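Local coordinates for protein pentafunctional AROM polypeptide (Schizosaccharomyces pombe, PDB 5SWV) that carries the dehydroquinate dehydratase and shikimate dehydrogenase activities, probably catalysing two successive steps of the shikimate pathway within a five-activity polypeptide, at residues L17-P20 / D24-P27; A364-S369 / E494-N499; I378-T383 / L406-R411; L402-A407 / E452-V457. All coordinates share one frame; numbering follows the deposited sequence.

Interaction 1. Residues L17-P20 / D24-P27; sequences LNYP and DALP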
loop_
_atom_site.group_PDB
_atom_site.type_symbol
_atom_site.label_atom_id
_atom_site.label_comp_id
_atom_site.label_asym_id
_atom_site.label_seq_id
_atom_site.Cartn_x
_atom_site.Cartn_y
_atom_site.Cartn_z
ATOM N N LEU A 17 15.336 2.722 -3.486
ATOM C CA LEU A 17 15.797 1.331 -3.501
ATOM C C LEU A 17 17.101 1.213 -4.282
ATOM O O LEU A 17 17.132 1.409 -5.494
ATOM C CB LEU A 17 14.740 0.421 -4.104
ATOM C CG LEU A 17 14.892 -1.058 -3.797
ATOM C CD1 LEU A 17 14.732 -1.317 -2.305
ATOM C CD2 LEU A 17 13.846 -1.824 -4.582
ATOM N N ASN A 18 18.176 0.895 -3.571
ATOM C CA ASN A 18 19.516 0.974 -4.116
ATOM C C ASN A 18 20.351 -0.253 -3.795
ATOM O O ASN A 18 21.565 -0.161 -3.582
ATOM C CB ASN A 18 20.180 2.257 -3.621
ATOM C CG ASN A 18 20.346 2.303 -2.112
ATOM O OD1 ASN A 18 19.689 1.572 -1.369
ATOM N ND2 ASN A 18 21.237 3.175 -1.653
ATOM N N TYR A 19 19.696 -1.410 -3.777
ATOM C CA TYR A 19 20.406 -2.675 -3.779
ATOM C C TYR A 19 21.062 -2.851 -5.142
ATOM O O TYR A 19 20.584 -2.295 -6.123
ATOM C CB TYR A 19 19.443 -3.830 -3.579
ATOM C CG TYR A 19 18.889 -4.000 -2.188
ATOM C CD1 TYR A 19 19.633 -4.643 -1.202
ATOM C CD2 TYR A 19 17.594 -3.581 -1.865
ATOM C CE1 TYR A 19 19.114 -4.852 0.064
ATOM C CE2 TYR A 19 17.072 -3.779 -0.595
ATOM C CZ TYR A 19 17.839 -4.419 0.361
ATOM O OH TYR A 19 17.356 -4.628 1.626
ATOM N N PRO A 20 22.131 -3.648 -5.223
ATOM C CA PRO A 20 22.660 -4.042 -6.526
ATOM C C PRO A 20 21.781 -4.999 -7.308
ATOM O O PRO A 20 21.933 -5.077 -8.518
ATOM C CB PRO A 20 23.970 -4.754 -6.188
ATOM C CG PRO A 20 24.176 -4.595 -4.732
ATOM C CD PRO A 20 22.859 -4.295 -4.127
ATOM N N ASP A 24 18.000 -9.298 -3.873
ATOM C CA ASP A 24 18.481 -8.943 -2.530
ATOM C C ASP A 24 17.415 -8.211 -1.723
ATOM O O ASP A 24 17.429 -8.254 -0.502
ATOM C CB ASP A 24 19.746 -8.063 -2.600
ATOM C CG ASP A 24 20.876 -8.696 -3.401
ATOM O OD1 ASP A 24 20.870 -9.933 -3.583
ATOM O OD2 ASP A 24 21.779 -7.951 -3.849
ATOM N N ALA A 25 16.523 -7.510 -2.408
ATOM C CA ALA A 25 15.446 -6.774 -1.767
ATOM C C ALA A 25 14.281 -7.651 -1.328
ATOM O O ALA A 25 13.618 -7.322 -0.339
ATOM C CB ALA A 25 14.937 -5.701 -2.705
ATOM N N LEU A 26 14.043 -8.751 -2.052
ATOM C CA LEU A 26 12.785 -9.491 -1.949
ATOM C C LEU A 26 12.467 -10.053 -0.568
ATOM O O LEU A 26 11.358 -9.870 -0.100
ATOM C CB LEU A 26 12.694 -10.615 -2.978
ATOM C CG LEU A 26 12.609 -10.237 -4.457
ATOM C CD1 LEU A 26 12.418 -11.503 -5.285
ATOM C CD2 LEU A 26 11.513 -9.213 -4.749
ATOM N N PRO A 27 13.414 -10.736 0.092
ATOM C CA PRO A 27 13.034 -11.276 1.410
ATOM C C PRO A 27 12.351 -10.262 2.341
ATOM O O PRO A 27 11.251 -10.523 2.814
ATOM C CB PRO A 27 14.371 -11.756 1.986
ATOM C CG PRO A 27 15.175 -12.134 0.783
ATOM C CD PRO A 27 14.752 -11.198 -0.326
#
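The phenol ring of Y19 has one face turned to the D24-A25 backbone: A25 CA stands 3.6 Å above the ring plane and D24 O 3.8 Å above it, both displaced from the ring centre toward the rim. On that same face A25 CB lies on the CD2-CE2 side, 3.5 Å from Y19 CD2, and D24 CB on the CD1 side, 3.7 Å from Y19 CD1. With chi1 at -73°, Y19 CG stands beside its own backbone N and the ring projects from the 17-20 loop to the short helix 22-25. The D24 carboxylate does not lie flat on the ring; its plane is turned 71° from that of the phenol, and OD2 comes instead to 3.8 Å from P20 CD. Deeper in, L17 CD1 approaches the A25 methyl at 4.4 Å.

Strand 13-17 belongs to the eight-stranded TIM barrel of type I dehydroquinase, and L17 is bonded through its backbone to E40 and R42 of the next strand. N18 ND2 donates to S227 O, tying the loop to the one that follows the last barrel strand, 218-220; Y19 also touches L225 there. Across the two segments the contact is van der Waals packing centred on the Y19 face and the A25 methyl, and D24 contributes its CB and its backbone O to the ring rather than its charge.

Interaction 2. Residues A364-S369 / E494-N499; sequences ALDGVS and EWKCCN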
loop_
_atom_site.group_PDB
_atom_site.type_symbol
_atom_site.label_atom_id
_atom_site.label_comp_id
_atom_site.label_asym_id
_atom_site.label_seq_id
_atom_site.Cartn_x
_atom_site.Cartn_y
_atom_site.Cartn_z
ATOM N N ALA A 364 -0.284 -13.808 0.265
ATOM C CA ALA A 364 -0.010 -15.249 0.326
ATOM C C ALA A 364 0.284 -15.901 -1.023
ATOM O O ALA A 364 0.807 -17.009 -1.036
ATOM C CB ALA A 364 -1.158 -15.985 1.003
ATOM N N LEU A 365 -0.028 -15.228 -2.136
ATOM C CA LEU A 365 -0.007 -15.858 -3.467
ATOM C C LEU A 365 1.333 -15.947 -4.216
ATOM O O LEU A 365 1.445 -16.773 -5.121
ATOM C CB LEU A 365 -1.041 -15.199 -4.386
ATOM C CG LEU A 365 -2.515 -15.573 -4.162
ATOM C CD1 LEU A 365 -3.399 -14.635 -4.968
ATOM C CD2 LEU A 365 -2.828 -17.027 -4.506
ATOM N N ASP A 366 2.324 -15.121 -3.856
ATOM C CA ASP A 366 3.618 -15.038 -4.577
ATOM C C ASP A 366 3.380 -14.593 -6.034
ATOM O O ASP A 366 2.711 -13.574 -6.235
ATOM C CB ASP A 366 4.433 -16.347 -4.461
ATOM C CG ASP A 366 4.815 -16.675 -3.028
ATOM O OD1 ASP A 366 5.364 -15.774 -2.353
ATOM O OD2 ASP A 366 4.584 -17.824 -2.579
ATOM N N GLY A 367 3.894 -15.325 -7.036
ATOM C CA GLY A 367 3.641 -15.005 -8.451
ATOM C C GLY A 367 2.190 -15.235 -8.866
ATOM O O GLY A 367 1.582 -14.360 -9.476
ATOM N N VAL A 368 1.657 -16.414 -8.517
ATOM C CA VAL A 368 0.272 -16.858 -8.828
ATOM C C VAL A 368 -0.745 -15.706 -8.882
ATOM O O VAL A 368 -0.993 -15.056 -7.880
ATOM C CB VAL A 368 -0.256 -17.925 -7.797
ATOM C CG1 VAL A 368 -1.711 -18.311 -8.083
ATOM C CG2 VAL A 368 0.615 -19.186 -7.775
ATOM N N SER A 369 -1.299 -15.454 -10.063
ATOM C CA SER A 369 -2.466 -14.583 -10.237
ATOM C C SER A 369 -3.721 -15.463 -10.210
ATOM O O SER A 369 -3.696 -16.599 -10.697
ATOM C CB SER A 369 -2.359 -13.822 -11.567
ATOM O OG SER A 369 -3.592 -13.277 -11.989
ATOM N N GLU A 494 -2.181 -30.347 1.332
ATOM C CA GLU A 494 -1.016 -29.590 0.859
ATOM C C GLU A 494 -1.339 -28.154 0.474
ATOM O O GLU A 494 -0.639 -27.546 -0.324
ATOM C CB GLU A 494 -0.276 -30.342 -0.273
ATOM C CG GLU A 494 -0.129 -31.848 -0.012
ATOM C CD GLU A 494 1.103 -32.484 -0.639
ATOM O OE1 GLU A 494 1.687 -31.887 -1.574
ATOM O OE2 GLU A 494 1.483 -33.593 -0.186
ATOM N N TRP A 495 -2.387 -27.603 1.073
ATOM C CA TRP A 495 -2.755 -26.215 0.823
ATOM C C TRP A 495 -1.833 -25.318 1.624
ATOM O O TRP A 495 -1.395 -25.693 2.716
ATOM C CB TRP A 495 -4.206 -25.929 1.214
ATOM C CG TRP A 495 -5.226 -26.435 0.238
ATOM C CD1 TRP A 495 -5.707 -27.697 0.142
ATOM C CD2 TRP A 495 -5.910 -25.671 -0.755
ATOM N NE1 TRP A 495 -6.643 -27.777 -0.854
ATOM C CE2 TRP A 495 -6.793 -26.543 -1.419
ATOM C CE3 TRP A 495 -5.868 -24.329 -1.142
ATOM C CZ2 TRP A 495 -7.621 -26.126 -2.466
ATOM C CZ3 TRP A 495 -6.697 -23.905 -2.182
ATOM C CH2 TRP A 495 -7.558 -24.809 -2.837
ATOM N N LYS A 496 -1.544 -24.146 1.059
ATOM C CA LYS A 496 -0.907 -23.041 1.771
ATOM C C LYS A 496 -2.020 -22.436 2.627
ATOM O O LYS A 496 -3.020 -21.996 2.085
ATOM C CB LYS A 496 -0.360 -22.027 0.748
ATOM C CG LYS A 496 0.847 -21.178 1.166
ATOM C CD LYS A 496 1.546 -20.627 -0.094
ATOM C CE LYS A 496 2.893 -19.944 0.179
ATOM N NZ LYS A 496 2.799 -18.462 0.360
ATOM N N CYS A 497 -1.886 -22.461 3.952
ATOM C CA CYS A 497 -2.994 -22.095 4.854
ATOM C C CYS A 497 -2.767 -20.800 5.610
ATOM O O CYS A 497 -1.652 -20.518 6.036
ATOM C CB CYS A 497 -3.233 -23.197 5.873
ATOM S SG CYS A 497 -3.817 -24.719 5.121
ATOM N N CYS A 498 -3.852 -20.043 5.784
ATOM C CA CYS A 498 -3.879 -18.813 6.565
ATOM C C CYS A 498 -5.015 -18.857 7.560
ATOM O O CYS A 498 -6.047 -19.470 7.293
ATOM C CB CYS A 498 -4.103 -17.624 5.658
ATOM S SG CYS A 498 -2.905 -17.517 4.338
ATOM N N ASN A 499 -4.836 -18.175 8.687
ATOM C CA ASN A 499 -5.825 -18.184 9.758
ATOM C C ASN A 499 -6.496 -16.839 9.930
ATOM O O ASN A 499 -6.046 -15.839 9.372
ATOM C CB ASN A 499 -5.218 -18.698 11.080
ATOM C CG ASN A 499 -4.245 -17.724 11.742
ATOM O OD1 ASN A 499 -3.824 -16.699 11.185
ATOM N ND2 ASN A 499 -3.881 -18.062 12.966
#
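This contact fastens the C-terminal end of helix 353-364 to strand 496-498, an outermost strand of the parallel, Rossmann-like sheet in the shikimate dehydrogenase part of the chain. K496 reaches across to the helix end, and its NZ donates to A364 O at 2.8 Å. The ammonium approaches at a C=O...N angle of 139°, tilted 24° from the carbonyl plane. K496 starts with CG anti to its backbone N, runs extended and bends at chi4 (-94°), which turns NZ onto that carbonyl. A weak second bond, a salt bridge, joins K496 NZ to D366 OD2 at 3.5 Å. D366 is the first residue to leave helical geometry, with positive phi (61°), and its side chain meets that of K496 at about a right angle. One ammonium thus serves a helix-end carbonyl and a carboxylate, and its charge would probably be favoured by the C-terminal helix dipole. Two residues along the strand, C498 SG packs on A364 CB at 4.1 Å.

The strand is paired through K496 and C498 with strand 472-476, whose V473 is touched by both C498 and L365; on the other sheet face C497 packs against M487 and S491 of helix 485-492.

Interaction 3. Residues I378-T383 / L406-R411; sequences IGAGGT and LANSYR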
loop_
_atom_site.group_PDB
_atom_site.type_symbol
_atom_site.label_atom_id
_atom_site.label_comp_id
_atom_site.label_asym_id
_atom_site.label_seq_id
_atom_site.Cartn_x
_atom_site.Cartn_y
_atom_site.Cartn_z
ATOM N N ILE A 378 -17.291 -20.912 1.695
ATOM C CA ILE A 378 -18.145 -21.761 2.520
ATOM C C ILE A 378 -18.779 -20.912 3.604
ATOM O O ILE A 378 -18.072 -20.246 4.357
ATOM C CB ILE A 378 -17.329 -22.860 3.198
ATOM C CG1 ILE A 378 -16.556 -23.668 2.152
ATOM C CG2 ILE A 378 -18.249 -23.765 3.997
ATOM C CD1 ILE A 378 -15.432 -24.503 2.715
ATOM N N GLY A 379 -20.107 -20.950 3.681
ATOM C CA GLY A 379 -20.879 -20.099 4.597
ATOM C C GLY A 379 -21.742 -19.062 3.881
ATOM O O GLY A 379 -21.583 -18.805 2.678
ATOM N N ALA A 380 -22.659 -18.477 4.649
ATOM C CA ALA A 380 -23.666 -17.574 4.125
ATOM C C ALA A 380 -23.978 -16.353 4.999
ATOM O O ALA A 380 -25.002 -15.677 4.793
ATOM C CB ALA A 380 -24.938 -18.365 3.880
ATOM N N GLY A 381 -23.098 -16.047 5.948
ATOM C CA GLY A 381 -23.270 -14.865 6.782
ATOM C C GLY A 381 -22.695 -13.635 6.119
ATOM O O GLY A 381 -22.392 -13.619 4.915
ATOM N N GLY A 382 -22.537 -12.594 6.925
ATOM C CA GLY A 382 -21.900 -11.361 6.474
ATOM C C GLY A 382 -20.515 -11.553 5.906
ATOM O O GLY A 382 -20.169 -10.934 4.914
ATOM N N THR A 383 -19.729 -12.417 6.531
ATOM C CA THR A 383 -18.349 -12.591 6.131
ATOM C C THR A 383 -18.268 -13.254 4.750
ATOM O O THR A 383 -17.406 -12.904 3.955
ATOM C CB THR A 383 -17.534 -13.383 7.181
ATOM O OG1 THR A 383 -17.574 -12.708 8.433
ATOM C CG2 THR A 383 -16.073 -13.478 6.787
ATOM N N LEU A 406 -29.770 -24.565 0.201
ATOM C CA LEU A 406 -29.819 -23.730 -0.980
ATOM C C LEU A 406 -30.279 -22.318 -0.665
ATOM O O LEU A 406 -29.725 -21.367 -1.210
ATOM C CB LEU A 406 -30.769 -24.324 -2.021
ATOM C CG LEU A 406 -30.288 -25.580 -2.745
ATOM C CD1 LEU A 406 -31.431 -26.202 -3.543
ATOM C CD2 LEU A 406 -29.100 -25.252 -3.644
ATOM N N ALA A 407 -31.297 -22.182 0.186
ATOM C CA ALA A 407 -31.853 -20.862 0.523
ATOM C C ALA A 407 -30.789 -19.912 1.098
ATOM O O ALA A 407 -30.799 -18.721 0.805
ATOM C CB ALA A 407 -33.021 -21.003 1.487
ATOM N N ASN A 408 -29.890 -20.455 1.914
ATOM C CA ASN A 408 -28.753 -19.707 2.431
ATOM C C ASN A 408 -27.882 -19.162 1.299
ATOM O O ASN A 408 -27.621 -17.967 1.256
ATOM C CB ASN A 408 -27.904 -20.575 3.383
ATOM C CG ASN A 408 -28.403 -20.542 4.824
ATOM O OD1 ASN A 408 -28.515 -19.475 5.431
ATOM N ND2 ASN A 408 -28.668 -21.713 5.391
ATOM N N SER A 409 -27.459 -20.034 0.385
ATOM C CA SER A 409 -26.606 -19.635 -0.733
ATOM C C SER A 409 -27.302 -18.634 -1.647
ATOM O O SER A 409 -26.674 -17.686 -2.130
ATOM C CB SER A 409 -26.174 -20.842 -1.559
ATOM O OG SER A 409 -25.517 -21.804 -0.771
ATOM N N TYR A 410 -28.592 -18.842 -1.881
ATOM C CA TYR A 410 -29.388 -17.922 -2.696
ATOM C C TYR A 410 -29.492 -16.525 -2.100
ATOM O O TYR A 410 -29.412 -15.552 -2.817
ATOM C CB TYR A 410 -30.794 -18.493 -2.986
ATOM C CG TYR A 410 -30.826 -19.426 -4.184
ATOM C CD1 TYR A 410 -30.423 -18.969 -5.441
ATOM C CD2 TYR A 410 -31.255 -20.758 -4.067
ATOM C CE1 TYR A 410 -30.422 -19.802 -6.542
ATOM C CE2 TYR A 410 -31.265 -21.601 -5.168
ATOM C CZ TYR A 410 -30.843 -21.109 -6.402
ATOM O OH TYR A 410 -30.833 -21.894 -7.526
ATOM N N ARG A 411 -29.651 -16.424 -0.794
ATOM C CA ARG A 411 -29.715 -15.120 -0.149
ATOM C C ARG A 411 -28.433 -14.285 -0.425
ATOM O O ARG A 411 -28.484 -13.072 -0.718
ATOM C CB ARG A 411 -29.916 -15.304 1.353
ATOM C CG ARG A 411 -30.230 -14.013 2.086
ATOM C CD ARG A 411 -29.492 -13.913 3.403
ATOM N NE ARG A 411 -29.951 -14.984 4.282
ATOM C CZ ARG A 411 -29.203 -15.961 4.801
ATOM N NH1 ARG A 411 -27.881 -16.044 4.592
ATOM N NH2 ARG A 411 -29.799 -16.867 5.575
#
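A380 CB meets N408 CB at 3.7 Å, and this methyl-to-methylene touch is their side chains' nearest approach; the A380 methyl lies 3.8 Å from the backbone O of N408. R411 approaches that alanine from one helical turn further on. Its NH1 stands 2.9 Å from A380 O, with that oxygen at the guanidinium edge near the plane, but the angle is too poor for a hydrogen bond. What holds the guanidinium is N408: R411 NH2 donates to N408 OD1 at 2.9 Å, bent to 139° at the hydrogen, with the oxygen tilted from the guanidinium plane. Bends at chi2 and chi3 (-64°) fold the arginine back along its helix.

The GAGG sequence of 379-382 is the glycine-rich turn of a Rossmann-like domain, joining strand 374-378 to helix 382-393, and in shikimate dehydrogenases such a turn probably receives the NADP pyrophosphate. G379 has phi 113°, which suits glycine because a side chain would collide with the carbonyl oxygen of I378. Further out, I378 is bonded through its backbone to V444 and T446, and G379 to L402. At the helix start, N408 ND2 makes a weak bond to T405 OG1, while S409 and L406 pack on I424.

Interaction 4. Residues L402-A407 / E452-V457; sequences LNRTLA and ELPEKV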
loop_
_atom_site.group_PDB
_atom_site.type_symbol
_atom_site.label_atom_id
_atom_site.label_comp_id
_atom_site.label_asym_id
_atom_site.label_seq_id
_atom_site.Cartn_x
_atom_site.Cartn_y
_atom_site.Cartn_z
ATOM N N LEU A 402 -20.900 -22.835 -1.117
ATOM C CA LEU A 402 -21.311 -24.078 -0.491
ATOM C C LEU A 402 -21.899 -23.847 0.888
ATOM O O LEU A 402 -21.276 -23.187 1.731
ATOM C CB LEU A 402 -20.116 -25.004 -0.376
ATOM C CG LEU A 402 -20.341 -26.342 0.349
ATOM C CD1 LEU A 402 -21.394 -27.216 -0.336
ATOM C CD2 LEU A 402 -19.021 -27.091 0.454
ATOM N N ASN A 403 -23.079 -24.431 1.117
ATOM C CA ASN A 403 -23.821 -24.294 2.365
ATOM C C ASN A 403 -24.665 -25.508 2.722
ATOM O O ASN A 403 -24.835 -26.430 1.927
ATOM C CB ASN A 403 -24.720 -23.065 2.284
ATOM C CG ASN A 403 -23.941 -21.780 2.428
ATOM O OD1 ASN A 403 -23.405 -21.501 3.489
ATOM N ND2 ASN A 403 -23.839 -21.014 1.352
ATOM N N ARG A 404 -25.188 -25.489 3.943
ATOM C CA ARG A 404 -26.105 -26.513 4.433
ATOM C C ARG A 404 -27.373 -26.528 3.603
ATOM O O ARG A 404 -27.882 -27.590 3.324
ATOM C CB ARG A 404 -26.464 -26.283 5.909
ATOM C CG ARG A 404 -25.330 -26.577 6.885
ATOM C CD ARG A 404 -25.520 -25.782 8.168
ATOM N NE ARG A 404 -24.569 -26.156 9.221
ATOM C CZ ARG A 404 -24.660 -27.240 9.997
ATOM N NH1 ARG A 404 -25.657 -28.104 9.846
ATOM N NH2 ARG A 404 -23.746 -27.468 10.939
ATOM N N THR A 405 -27.875 -25.358 3.216
ATOM C CA THR A 405 -29.093 -25.265 2.405
ATOM C C THR A 405 -28.928 -24.334 1.203
ATOM O O THR A 405 -28.075 -23.435 1.191
ATOM C CB THR A 405 -30.333 -24.822 3.244
ATOM O OG1 THR A 405 -30.281 -23.415 3.548
ATOM C CG2 THR A 405 -30.438 -25.642 4.549
ATOM N N LEU A 406 -29.770 -24.565 0.201
ATOM C CA LEU A 406 -29.819 -23.730 -0.980
ATOM C C LEU A 406 -30.279 -22.318 -0.665
ATOM O O LEU A 406 -29.725 -21.367 -1.210
ATOM C CB LEU A 406 -30.769 -24.324 -2.021
ATOM C CG LEU A 406 -30.288 -25.580 -2.745
ATOM C CD1 LEU A 406 -31.431 -26.202 -3.543
ATOM C CD2 LEU A 406 -29.100 -25.252 -3.644
ATOM N N ALA A 407 -31.297 -22.182 0.186
ATOM C CA ALA A 407 -31.853 -20.862 0.523
ATOM C C ALA A 407 -30.789 -19.912 1.098
ATOM O O ALA A 407 -30.799 -18.721 0.805
ATOM C CB ALA A 407 -33.021 -21.003 1.487
ATOM N N GLU A 452 -18.316 -29.388 14.680
ATOM C CA GLU A 452 -17.987 -30.277 13.576
ATOM C C GLU A 452 -19.183 -30.328 12.638
ATOM O O GLU A 452 -20.320 -30.267 13.087
ATOM C CB GLU A 452 -17.585 -31.675 14.055
ATOM C CG GLU A 452 -16.479 -32.285 13.180
ATOM C CD GLU A 452 -16.340 -33.800 13.296
ATOM O OE1 GLU A 452 -15.274 -34.332 12.901
ATOM O OE2 GLU A 452 -17.290 -34.465 13.769
ATOM N N LEU A 453 -18.917 -30.430 11.342
ATOM C CA LEU A 453 -19.958 -30.317 10.325
ATOM C C LEU A 453 -20.696 -31.640 10.177
ATOM O O LEU A 453 -20.213 -32.673 10.633
ATOM C CB LEU A 453 -19.371 -29.948 8.960
ATOM C CG LEU A 453 -18.584 -28.641 8.822
ATOM C CD1 LEU A 453 -17.107 -28.802 9.205
ATOM C CD2 LEU A 453 -18.720 -28.115 7.394
ATOM N N PRO A 454 -21.872 -31.619 9.538
ATOM C CA PRO A 454 -22.464 -32.879 9.093
ATOM C C PRO A 454 -21.637 -33.502 7.971
ATOM O O PRO A 454 -21.130 -32.783 7.103
ATOM C CB PRO A 454 -23.849 -32.465 8.587
ATOM C CG PRO A 454 -23.742 -31.003 8.317
ATOM C CD PRO A 454 -22.777 -30.477 9.328
ATOM N N GLU A 455 -21.520 -34.829 7.985
ATOM C CA GLU A 455 -20.576 -35.519 7.094
ATOM C C GLU A 455 -21.026 -35.566 5.644
ATOM O O GLU A 455 -20.314 -36.117 4.810
ATOM C CB GLU A 455 -20.224 -36.928 7.602
ATOM C CG GLU A 455 -21.334 -37.975 7.517
ATOM C CD GLU A 455 -20.948 -39.316 8.152
ATOM O OE1 GLU A 455 -19.790 -39.486 8.614
ATOM O OE2 GLU A 455 -21.814 -40.219 8.192
ATOM N N LYS A 456 -22.199 -35.018 5.344
ATOM C CA LYS A 456 -22.573 -34.796 3.966
ATOM C C LYS A 456 -22.035 -33.473 3.395
ATOM O O LYS A 456 -21.945 -33.331 2.184
ATOM C CB LYS A 456 -24.087 -34.929 3.787
ATOM C CG LYS A 456 -24.943 -33.746 4.229
ATOM C CD LYS A 456 -26.109 -33.554 3.261
ATOM C CE LYS A 456 -27.087 -32.502 3.748
ATOM N NZ LYS A 456 -26.676 -31.102 3.452
ATOM N N VAL A 457 -21.706 -32.500 4.243
ATOM C CA VAL A 457 -21.044 -31.268 3.785
ATOM C C VAL A 457 -19.536 -31.457 3.830
ATOM O O VAL A 457 -18.837 -31.060 2.904
ATOM C CB VAL A 457 -21.457 -30.036 4.621
ATOM C CG1 VAL A 457 -20.626 -28.802 4.266
ATOM C CG2 VAL A 457 -22.931 -29.733 4.409
#
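R404, at the end of strand 398-403, faces the start of helix 455-466, and the backbones come nearest at R404 CA and V457 CA, 7.0 Å apart. The NRT sequence of 403-405 lies at the C-terminal end of the second strand of the Rossmann-like unit; in shikimate dehydrogenases this turn probably helps bind the adenosine phosphate of NADP. R404 leaves with CG anti to its carbonyl carbon (chi1 -72°) and stays extended to NE, so the guanidinium lands on P454. One face of it covers the proline ring at CD: R404 NH2 is 3.5 Å from P454 CD, and R404 NH1 is 3.8 Å from P454 CG. The side chains cross at about a right angle, a van der Waals meeting of a flat cation and an aliphatic ring.

Underneath, L402 CD2 and V457 CG1 touch at 4.5 Å, and L402 continues onto I461 of the same helix and I425 of strand 422-426. P454 O accepts from V457 N at 2.9 Å, an i to i+3 bond at the weakly bonded helix start. K456 bends at chi2 and chi4 toward the R404 turn, where NZ makes a weak hydrogen bond to S427 OG and lies 3.7 Å from R404 O.

How the interactions relate
Interaction 1 lies in the dehydroquinase barrel and closes before the other three open; its centre is about 23 Å from that of interaction 2, with nearest atoms about 9 Å apart. Interactions 2, 3 and 4 belong to the Rossmann-like dehydrogenase unit, with 3 and 4 nested in the loop that 2 closes. Interaction 2 sits at strand 496-498, one of the sheet's two outermost strands, about 24 Å from interaction 3 and 25 Å from interaction 4 between centres. Interactions 3 and 4 have centres about 11 Å apart, sharing L406 and A407 of helix 406-413. A probable backbone hydrogen bond from G379 N to L402 O joins them, placing the glycine-rich turn beside the NRT turn, consistent with one NADP site.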